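Side-chain contacts in probable transcriptional regulator (Rhodococcus jostii, PDB 3HIM), which probably binds regulatory DNA as a dimeric TetR-family transcription factor, through a predicted N-terminal helix-turn-helix: residues A77-A82 and R134-V139; S95-Y100 and L163-L168; T102-A105 and S110-V113; I143-A148 and F156-A161. All blocks are in the same frame, centred on the assembly; numbering follows the deposited sequence.

Interaction 1: residues A77-A82 and R134-V139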
loop_
_atom_site.group_PDB
_atom_site.type_symbol
_atom_site.label_atom_id
_atom_site.label_comp_id
_atom_site.label_asym_id
_atom_site.label_seq_id
_atom_site.Cartn_x
_atom_site.Cartn_y
_atom_site.Cartn_z
ATOM N N ALA B 77 -16.658 9.335 3.704
ATOM C CA ALA B 77 -18.106 9.227 3.849
ATOM C C ALA B 77 -18.489 7.819 4.274
ATOM O O ALA B 77 -19.354 7.650 5.124
ATOM C CB ALA B 77 -18.839 9.614 2.530
ATOM N N ALA B 78 -17.817 6.819 3.694
ATOM C CA ALA B 78 -18.094 5.401 3.991
ATOM C C ALA B 78 -17.890 5.026 5.454
ATOM O O ALA B 78 -18.776 4.466 6.093
ATOM C CB ALA B 78 -17.257 4.479 3.092
ATOM N N ILE B 79 -16.712 5.320 5.983
ATOM C CA ILE B 79 -16.414 4.959 7.372
ATOM C C ILE B 79 -17.146 5.850 8.374
ATOM O O ILE B 79 -17.473 5.417 9.489
ATOM C CB ILE B 79 -14.907 4.924 7.631
ATOM C CG1 ILE B 79 -14.253 6.300 7.421
ATOM C CG2 ILE B 79 -14.290 3.900 6.734
ATOM C CD1 ILE B 79 -12.760 6.347 7.934
ATOM N N THR B 80 -17.416 7.089 7.974
ATOM C CA THR B 80 -18.160 8.005 8.832
ATOM C C THR B 80 -19.597 7.492 9.004
ATOM O O THR B 80 -20.059 7.296 10.119
ATOM C CB THR B 80 -18.093 9.448 8.293
ATOM O OG1 THR B 80 -16.727 9.850 8.286
ATOM C CG2 THR B 80 -18.896 10.410 9.177
ATOM N N ALA B 81 -20.263 7.197 7.895
ATOM C CA ALA B 81 -21.558 6.495 7.938
ATOM C C ALA B 81 -21.481 5.149 8.681
ATOM O O ALA B 81 -22.476 4.685 9.223
ATOM C CB ALA B 81 -22.087 6.278 6.528
ATOM N N ALA B 82 -20.311 4.514 8.698
ATOM C CA ALA B 82 -20.182 3.246 9.419
ATOM C C ALA B 82 -19.952 3.427 10.936
ATOM O O ALA B 82 -20.058 2.463 11.704
ATOM C CB ALA B 82 -19.092 2.367 8.788
ATOM N N ARG B 134 -6.192 13.264 6.635
ATOM C CA ARG B 134 -6.096 13.443 8.084
ATOM C C ARG B 134 -7.441 13.112 8.761
ATOM O O ARG B 134 -7.471 12.433 9.803
ATOM C CB ARG B 134 -5.622 14.859 8.444
ATOM N N SER B 135 -8.549 13.561 8.167
ATOM C CA SER B 135 -9.884 13.293 8.733
ATOM C C SER B 135 -10.226 11.816 8.758
ATOM O O SER B 135 -10.854 11.356 9.693
ATOM C CB SER B 135 -10.979 14.033 7.981
ATOM O OG SER B 135 -10.825 15.415 8.167
ATOM N N THR B 136 -9.807 11.092 7.722
ATOM C CA THR B 136 -10.012 9.658 7.617
ATOM C C THR B 136 -9.337 8.931 8.775
ATOM O O THR B 136 -9.952 8.070 9.425
ATOM C CB THR B 136 -9.508 9.140 6.240
ATOM O OG1 THR B 136 -10.227 9.825 5.210
ATOM C CG2 THR B 136 -9.766 7.668 6.073
ATOM N N THR B 137 -8.086 9.295 9.063
ATOM C CA THR B 137 -7.368 8.671 10.167
ATOM C C THR B 137 -8.052 9.012 11.490
ATOM O O THR B 137 -8.179 8.149 12.354
ATOM C CB THR B 137 -5.883 9.123 10.220
ATOM O OG1 THR B 137 -5.250 8.788 8.992
ATOM C CG2 THR B 137 -5.119 8.425 11.356
ATOM N N LYS B 138 -8.494 10.263 11.637
ATOM C CA LYS B 138 -9.091 10.724 12.890
ATOM C C LYS B 138 -10.373 9.941 13.285
ATOM O O LYS B 138 -10.700 9.838 14.480
ATOM C CB LYS B 138 -9.347 12.245 12.866
ATOM N N VAL B 139 -11.070 9.383 12.285
ATOM C CA VAL B 139 -12.252 8.541 12.545
ATOM C C VAL B 139 -11.836 7.348 13.381
ATOM O O VAL B 139 -12.534 6.950 14.324
ATOM C CB VAL B 139 -12.956 8.048 11.252
ATOM C CG1 VAL B 139 -14.085 7.039 11.590
ATOM C CG2 VAL B 139 -13.508 9.231 10.452
#
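Around Ile79 and Val139, two helical segments run side by side in nearly the same direction, their axes 10.0 Å apart at closest approach and inclined by 25°, with Thr80 and Val139 as the nearest CA pair. At such a spacing the gap has to be bridged by side chains, and one methyl does most of the bridging. Ile79 CD1 comes to 3.7 Å from Val139 CB and reaches both valine methyls only slightly farther on, so it sits against the branch point rather than meeting a single tip. Ile79 CD1 also rests 3.6 Å from Thr136 O and 3.8 Å from Thr136 CG2. It gets there because CG1 of Ile79 stands between the backbone N and the carbonyl carbon (chi1 62°), with the chain extended beyond it. Thr80 adds an outer, more exposed touch, its OG1 lying 3.9 Å from Val139 CG2. The partner is a methyl, so this is packing; the hydroxyl itself bonds to Leu76 O, and Thr136 OG1 likewise turns to Ile132 O of its own helix. Leu76, one turn earlier on helix 60-82, packs on Thr136 and Val139, and Tyr100 of helix 89-106 packs on Ile79 and Thr136. The contact illustrates how, in the all-helical TetR fold, the end of the long helix 60-82 that links the DNA-binding and C-terminal regions packs against the C-terminal bundle.

Interaction 2: residues S95-Y100 and L163-L168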
loop_
_atom_site.group_PDB
_atom_site.type_symbol
_atom_site.label_atom_id
_atom_site.label_comp_id
_atom_site.label_asym_id
_atom_site.label_seq_id
_atom_site.Cartn_x
_atom_site.Cartn_y
_atom_site.Cartn_z
ATOM N N SER B 95 -17.054 -1.989 12.740
ATOM C CA SER B 95 -17.912 -1.465 11.679
ATOM C C SER B 95 -17.136 -0.598 10.694
ATOM O O SER B 95 -17.270 -0.729 9.461
ATOM C CB SER B 95 -19.065 -0.648 12.294
ATOM O OG SER B 95 -19.957 -0.210 11.290
ATOM N N THR B 96 -16.329 0.294 11.253
ATOM C CA THR B 96 -15.552 1.204 10.434
ATOM C C THR B 96 -14.432 0.472 9.701
ATOM O O THR B 96 -14.185 0.789 8.535
ATOM C CB THR B 96 -14.952 2.334 11.248
ATOM O OG1 THR B 96 -14.223 1.773 12.350
ATOM C CG2 THR B 96 -16.058 3.279 11.747
ATOM N N VAL B 97 -13.753 -0.477 10.380
ATOM C CA VAL B 97 -12.725 -1.303 9.716
ATOM C C VAL B 97 -13.339 -2.117 8.557
ATOM O O VAL B 97 -12.810 -2.094 7.434
ATOM C CB VAL B 97 -11.918 -2.232 10.702
ATOM C CG1 VAL B 97 -11.005 -3.187 9.923
ATOM C CG2 VAL B 97 -11.070 -1.394 11.664
ATOM N N THR B 98 -14.458 -2.796 8.818
ATOM C CA THR B 98 -15.209 -3.470 7.752
ATOM C C THR B 98 -15.484 -2.555 6.531
ATOM O O THR B 98 -15.136 -2.912 5.397
ATOM C CB THR B 98 -16.557 -4.037 8.255
ATOM O OG1 THR B 98 -16.296 -4.946 9.323
ATOM C CG2 THR B 98 -17.318 -4.772 7.122
ATOM N N ALA B 99 -16.118 -1.407 6.768
ATOM C CA ALA B 99 -16.396 -0.431 5.694
ATOM C C ALA B 99 -15.124 0.066 5.028
ATOM O O ALA B 99 -15.058 0.211 3.814
ATOM C CB ALA B 99 -17.188 0.751 6.237
ATOM N N TYR B 100 -14.108 0.337 5.825
ATOM C CA TYR B 100 -12.856 0.840 5.280
ATOM C C TYR B 100 -12.189 -0.175 4.353
ATOM O O TYR B 100 -11.841 0.161 3.216
ATOM C CB TYR B 100 -11.915 1.199 6.413
ATOM C CG TYR B 100 -10.665 1.940 6.006
ATOM C CD1 TYR B 100 -10.727 3.226 5.440
ATOM C CD2 TYR B 100 -9.414 1.389 6.260
ATOM C CE1 TYR B 100 -9.526 3.941 5.112
ATOM C CE2 TYR B 100 -8.246 2.054 5.933
ATOM C CZ TYR B 100 -8.301 3.327 5.367
ATOM O OH TYR B 100 -7.118 3.946 5.080
ATOM N N LEU B 163 -2.707 4.666 12.466
ATOM C CA LEU B 163 -1.834 4.515 11.277
ATOM C C LEU B 163 -1.873 3.088 10.739
ATOM O O LEU B 163 -2.153 2.884 9.553
ATOM C CB LEU B 163 -0.373 4.911 11.526
ATOM C CG LEU B 163 0.653 4.372 10.477
ATOM C CD1 LEU B 163 0.503 5.046 9.066
ATOM C CD2 LEU B 163 2.093 4.513 10.943
ATOM N N ALA B 164 -1.626 2.101 11.601
ATOM C CA ALA B 164 -1.557 0.737 11.102
ATOM C C ALA B 164 -2.859 0.317 10.421
ATOM O O ALA B 164 -2.836 -0.343 9.380
ATOM C CB ALA B 164 -1.166 -0.236 12.194
ATOM N N ILE B 165 -3.995 0.697 11.001
ATOM C CA ILE B 165 -5.282 0.345 10.420
ATOM C C ILE B 165 -5.505 1.050 9.076
ATOM O O ILE B 165 -5.974 0.452 8.105
ATOM C CB ILE B 165 -6.451 0.634 11.411
ATOM C CG1 ILE B 165 -6.479 -0.418 12.526
ATOM C CG2 ILE B 165 -7.793 0.666 10.674
ATOM C CD1 ILE B 165 -7.204 0.051 13.795
ATOM N N THR B 166 -5.151 2.326 9.007
ATOM C CA THR B 166 -5.377 3.084 7.787
ATOM C C THR B 166 -4.423 2.534 6.717
ATOM O O THR B 166 -4.810 2.359 5.553
ATOM C CB THR B 166 -5.193 4.592 8.004
ATOM O OG1 THR B 166 -3.883 4.830 8.493
ATOM C CG2 THR B 166 -6.128 5.072 9.059
ATOM N N SER B 167 -3.203 2.209 7.145
ATOM C CA SER B 167 -2.213 1.622 6.263
ATOM C C SER B 167 -2.669 0.271 5.647
ATOM O O SER B 167 -2.537 0.046 4.427
ATOM C CB SER B 167 -0.876 1.498 6.990
ATOM O OG SER B 167 -0.032 0.675 6.236
ATOM N N LEU B 168 -3.229 -0.612 6.481
ATOM C CA LEU B 168 -3.764 -1.908 5.991
ATOM C C LEU B 168 -4.869 -1.768 4.950
ATOM O O LEU B 168 -4.849 -2.463 3.929
ATOM C CB LEU B 168 -4.275 -2.793 7.141
ATOM C CG LEU B 168 -3.174 -3.378 8.026
ATOM C CD1 LEU B 168 -3.788 -3.989 9.270
ATOM C CD2 LEU B 168 -2.387 -4.401 7.244
#
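Val97 makes the first touch, its CG2 methyl meeting CG2 of Ile165 at 4.0 Å while the two side chains cross at about a right angle. Phe140 of helix 123-149 and Val192 of helix 184-198 also pack on this valine. One turn later comes Tyr100, whose CG lies anti to the backbone N (chi1 -171°) and carries the ring across to segment 163-168. This is the buried interior of the TetR C-terminal helical domain, where helix 89-106 lies behind helix 158-175, which in turn faces the second subunit: Ser167 OG bonds to Asp171 of that chain. Tyr100 OH donates to Thr166 O over 2.8 Å, arriving well to one side of the carbonyl, at a C=O...donor angle of 109°, and tilted 20° from its plane. Beside the hydroxyl, the ring edge at CE2 faces two backbone oxygens near the ring plane, Ile165 O and Thr166 O, each 3.5 Å from Tyr100 CE2. His104 and Phe140 meet the ring edge-to-face, which is likely to limit its rotation further. A phenylalanine here would keep the ring but would probably leave Thr166 O without this buried donor. The Thr166 side chain, by contrast, turns back to its own helix, where Ala162 O and Leu163 O both lie within reach of OG1.

Interaction 3: residues T102-A105 and S110-V113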
loop_
_atom_site.group_PDB
_atom_site.type_symbol
_atom_site.label_atom_id
_atom_site.label_comp_id
_atom_site.label_asym_id
_atom_site.label_seq_id
_atom_site.Cartn_x
_atom_site.Cartn_y
_atom_site.Cartn_z
ATOM N N THR B 102 -13.519 -3.001 2.933
ATOM C CA THR B 102 -14.445 -3.239 1.815
ATOM C C THR B 102 -14.339 -2.139 0.756
ATOM O O THR B 102 -14.252 -2.435 -0.421
ATOM C CB THR B 102 -15.917 -3.327 2.319
ATOM O OG1 THR B 102 -15.995 -4.350 3.307
ATOM C CG2 THR B 102 -16.900 -3.629 1.183
ATOM N N TRP B 103 -14.347 -0.875 1.187
ATOM C CA TRP B 103 -14.230 0.236 0.247
ATOM C C TRP B 103 -12.962 0.115 -0.576
ATOM O O TRP B 103 -12.968 0.293 -1.809
ATOM C CB TRP B 103 -14.265 1.578 0.959
ATOM C CG TRP B 103 -14.394 2.720 -0.005
ATOM C CD1 TRP B 103 -15.548 3.364 -0.358
ATOM C CD2 TRP B 103 -13.335 3.340 -0.762
ATOM N NE1 TRP B 103 -15.275 4.356 -1.290
ATOM C CE2 TRP B 103 -13.925 4.365 -1.548
ATOM C CE3 TRP B 103 -11.949 3.132 -0.849
ATOM C CZ2 TRP B 103 -13.174 5.184 -2.409
ATOM C CZ3 TRP B 103 -11.196 3.951 -1.705
ATOM C CH2 TRP B 103 -11.818 4.962 -2.483
ATOM N N HIS B 104 -11.868 -0.181 0.103
ATOM C CA HIS B 104 -10.586 -0.271 -0.551
ATOM C C HIS B 104 -10.430 -1.456 -1.528
ATOM O O HIS B 104 -9.690 -1.351 -2.511
ATOM C CB HIS B 104 -9.470 -0.235 0.486
ATOM C CG HIS B 104 -9.028 1.152 0.830
ATOM N ND1 HIS B 104 -8.249 1.913 -0.018
ATOM C CD2 HIS B 104 -9.272 1.923 1.917
ATOM C CE1 HIS B 104 -8.027 3.090 0.535
ATOM N NE2 HIS B 104 -8.626 3.116 1.715
ATOM N N ALA B 105 -11.108 -2.562 -1.256
ATOM C CA ALA B 105 -11.194 -3.678 -2.207
ATOM C C ALA B 105 -12.080 -3.330 -3.419
ATOM O O ALA B 105 -11.626 -3.438 -4.556
ATOM C CB ALA B 105 -11.705 -4.919 -1.524
ATOM N N SER B 110 -9.843 3.183 -8.678
ATOM C CA SER B 110 -9.927 4.579 -8.297
ATOM C C SER B 110 -8.983 4.905 -7.145
ATOM O O SER B 110 -8.353 5.952 -7.157
ATOM C CB SER B 110 -11.348 4.960 -7.919
ATOM O OG SER B 110 -11.364 6.308 -7.516
ATOM N N ALA B 111 -8.890 4.023 -6.152
ATOM C CA ALA B 111 -8.023 4.281 -4.979
ATOM C C ALA B 111 -6.559 4.427 -5.398
ATOM O O ALA B 111 -5.883 5.361 -4.968
ATOM C CB ALA B 111 -8.174 3.193 -3.939
ATOM N N ARG B 112 -6.081 3.518 -6.246
ATOM C CA ARG B 112 -4.712 3.594 -6.740
ATOM C C ARG B 112 -4.390 4.928 -7.434
ATOM O O ARG B 112 -3.360 5.543 -7.157
ATOM C CB ARG B 112 -4.414 2.406 -7.654
ATOM C CG ARG B 112 -4.141 1.133 -6.865
ATOM C CD ARG B 112 -3.779 -0.046 -7.747
ATOM N NE ARG B 112 -4.924 -0.942 -7.916
ATOM C CZ ARG B 112 -5.483 -1.224 -9.084
ATOM N NH1 ARG B 112 -4.985 -0.692 -10.196
ATOM N NH2 ARG B 112 -6.528 -2.049 -9.149
ATOM N N VAL B 113 -5.280 5.375 -8.318
ATOM C CA VAL B 113 -5.057 6.604 -9.081
ATOM C C VAL B 113 -5.032 7.805 -8.120
ATOM O O VAL B 113 -4.133 8.649 -8.183
ATOM C CB VAL B 113 -6.104 6.783 -10.231
ATOM C CG1 VAL B 113 -6.007 8.164 -10.841
ATOM C CG2 VAL B 113 -5.908 5.700 -11.324
#
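The methyl of Ala111 packs against Trp103 and His104 in a small, local contact across the short link between helix 89-106 and helix 108-116, both part of the TetR C-terminal domain. Ala111 CB alone meets both side chains; His104 and Ala111 are the nearest CA pair, 6.8 Å apart, and no hydrogen bond crosses between the two segments. With chi1 at -170°, Trp103 CG points directly away from its own backbone N, and the six-membered ring reaches toward the second helix, bringing Trp103 CZ3 to 3.8 Å from Ala111 CB. On the polar side of the indole, NE1 is bonded to Ser74 OG of helix 60-82, which ties the ring's rotation to that neighbouring helix. The imidazole of His104 reaches the same methyl more loosely, with ND1 4.1 Å from Ala111 CB. Ser173 of helix 158-175 also packs on Ala111, and it joins both sides of the link, its OG bonding to His104 O and its carbonyl oxygen to Arg112 NE. Ser110 touches Ile26 of helix 16-32, so the link borders the DNA-binding region. The two aromatic side chains also brace each other: Trp103 CE3 stands 3.9 Å above the His104 ring plane, over its centre.

Interaction 4: residues I143-A148 and F156-A161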
loop_
_atom_site.group_PDB
_atom_site.type_symbol
_atom_site.label_atom_id
_atom_site.label_comp_id
_atom_site.label_asym_id
_atom_site.label_seq_id
_atom_site.Cartn_x
_atom_site.Cartn_y
_atom_site.Cartn_z
ATOM N N ILE B 143 -12.390 6.522 17.693
ATOM C CA ILE B 143 -12.947 5.248 18.147
ATOM C C ILE B 143 -11.989 4.604 19.144
ATOM O O ILE B 143 -12.416 4.165 20.209
ATOM C CB ILE B 143 -13.270 4.286 16.970
ATOM C CG1 ILE B 143 -14.517 4.783 16.230
ATOM C CG2 ILE B 143 -13.482 2.820 17.454
ATOM C CD1 ILE B 143 -14.549 4.397 14.765
ATOM N N ILE B 144 -10.697 4.608 18.821
ATOM C CA ILE B 144 -9.697 3.993 19.677
ATOM C C ILE B 144 -9.628 4.719 21.028
ATOM O O ILE B 144 -9.571 4.072 22.092
ATOM C CB ILE B 144 -8.339 3.876 18.983
ATOM C CG1 ILE B 144 -8.463 2.989 17.737
ATOM C CG2 ILE B 144 -7.309 3.274 19.941
ATOM C CD1 ILE B 144 -7.209 2.994 16.835
ATOM N N GLU B 145 -9.683 6.049 20.974
ATOM C CA GLU B 145 -9.770 6.875 22.172
ATOM C C GLU B 145 -11.020 6.543 22.979
ATOM O O GLU B 145 -10.950 6.346 24.192
ATOM C CB GLU B 145 -9.802 8.352 21.783
ATOM C CG GLU B 145 -8.444 8.884 21.354
ATOM C CD GLU B 145 -8.496 10.287 20.787
ATOM O OE1 GLU B 145 -9.568 10.933 20.798
ATOM O OE2 GLU B 145 -7.436 10.758 20.341
ATOM N N ALA B 146 -12.166 6.471 22.303
ATOM C CA ALA B 146 -13.411 6.161 22.990
ATOM C C ALA B 146 -13.276 4.883 23.807
ATOM O O ALA B 146 -13.676 4.847 24.957
ATOM C CB ALA B 146 -14.544 6.044 21.999
ATOM N N GLY B 147 -12.709 3.838 23.204
ATOM C CA GLY B 147 -12.541 2.530 23.858
ATOM C C GLY B 147 -11.562 2.538 25.017
ATOM O O GLY B 147 -11.732 1.797 26.005
ATOM N N ALA B 148 -10.530 3.373 24.893
ATOM C CA ALA B 148 -9.580 3.548 25.961
ATOM C C ALA B 148 -10.299 4.172 27.152
ATOM O O ALA B 148 -10.165 3.690 28.276
ATOM C CB ALA B 148 -8.407 4.411 25.506
ATOM N N PHE B 156 -1.128 0.331 22.936
ATOM C CA PHE B 156 0.213 0.800 23.231
ATOM C C PHE B 156 0.272 2.281 22.869
ATOM O O PHE B 156 0.684 3.128 23.657
ATOM C CB PHE B 156 1.254 0.023 22.420
ATOM C CG PHE B 156 1.628 -1.299 23.021
ATOM C CD1 PHE B 156 2.440 -1.355 24.144
ATOM C CD2 PHE B 156 1.175 -2.492 22.450
ATOM C CE1 PHE B 156 2.792 -2.588 24.702
ATOM C CE2 PHE B 156 1.513 -3.714 22.994
ATOM C CZ PHE B 156 2.321 -3.768 24.134
ATOM N N ASP B 157 -0.187 2.584 21.671
ATOM C CA ASP B 157 0.008 3.893 21.105
ATOM C C ASP B 157 -1.161 4.150 20.162
ATOM O O ASP B 157 -1.314 3.469 19.150
ATOM C CB ASP B 157 1.367 3.894 20.389
ATOM C CG ASP B 157 1.729 5.241 19.795
ATOM O OD1 ASP B 157 0.895 5.838 19.067
ATOM O OD2 ASP B 157 2.889 5.669 20.026
ATOM N N ILE B 158 -2.004 5.110 20.504
ATOM C CA ILE B 158 -3.215 5.334 19.736
ATOM C C ILE B 158 -2.918 5.729 18.288
ATOM O O ILE B 158 -3.500 5.161 17.366
ATOM C CB ILE B 158 -4.123 6.367 20.392
ATOM C CG1 ILE B 158 -4.621 5.847 21.739
ATOM C CG2 ILE B 158 -5.317 6.689 19.482
ATOM C CD1 ILE B 158 -5.397 6.890 22.528
ATOM N N GLU B 159 -2.011 6.687 18.093
ATOM C CA GLU B 159 -1.660 7.131 16.740
ATOM C C GLU B 159 -1.040 5.998 15.914
ATOM O O GLU B 159 -1.366 5.863 14.740
ATOM C CB GLU B 159 -0.725 8.348 16.776
ATOM N N ALA B 160 -0.161 5.188 16.516
ATOM C CA ALA B 160 0.397 4.004 15.825
ATOM C C ALA B 160 -0.698 3.020 15.389
ATOM O O ALA B 160 -0.657 2.480 14.282
ATOM C CB ALA B 160 1.409 3.300 16.703
ATOM N N ALA B 161 -1.680 2.804 16.263
ATOM C CA ALA B 161 -2.795 1.900 15.959
ATOM C C ALA B 161 -3.672 2.417 14.803
ATOM O O ALA B 161 -4.014 1.655 13.890
ATOM C CB ALA B 161 -3.628 1.623 17.199
#
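Of the flat groups here, Glu145 touches Ile158 with its CG methylene and not with its carboxylate, and the carboxylate of Asp157 is met from above its plane by Ala160 N. The setting is a helical hairpin of the TetR C-terminal domain, the end of helix 123-149 folding back through a short loop onto the start of helix 158-175. Its apolar seam is carried by two isoleucines that slide past each other in opposite directions, with Ile144 CG2 4.0 Å from Ile158 CG2. Because CG1 of Ile144 is anti to the carbonyl carbon (chi1 -61°) and the chain then extends, CD1 passes beyond Ile158 to lie 3.9 Å from Ala161 CB, one turn along. An alanine in place of Ile144 would probably open a gap beside Ala161 and leave one side of Ile158 without its apolar partner. Val199 packs on both Ile144 and Ala161, while Pro155 also touches Ile144. Toward the more exposed side, Ile158 CD1 meets Glu145 CG at 3.8 Å, the two side chains crossing at about a right angle. On the flank near Asp157, Arg190 and Tyr181 of the second subunit pack on Asp157 and Ala160, respectively. Asp157 is the N-cap of the second helix, its OD1 accepting from Ala160 N over 2.8 Å in a nearly straight bond, with an angle of 171° at the hydrogen.

How the interactions relate
Together the contacts show a bundle assembled from overlapping pairs of helices. Interactions 1 and 2, centres about 9 Å apart, meet through Ile79 CG2 and Tyr100 CB at 3.6 Å and through Ala82 O and Ser95 OG, probably hydrogen-bonded at 2.7 Å. Interaction 4, about 13 Å from interaction 2 between centres, joins it where Thr96 CG2 packs 3.6 Å from Ile143 CD1. Interaction 3 continues helix 89-106 from interaction 2 and touches interaction 1 through Ala78 and Trp103; its centre is about 25 Å from that of interaction 4. Interaction 3 borders helix 16-32 of the DNA-binding region; residues of interactions 2 and 4 pack on the second subunit.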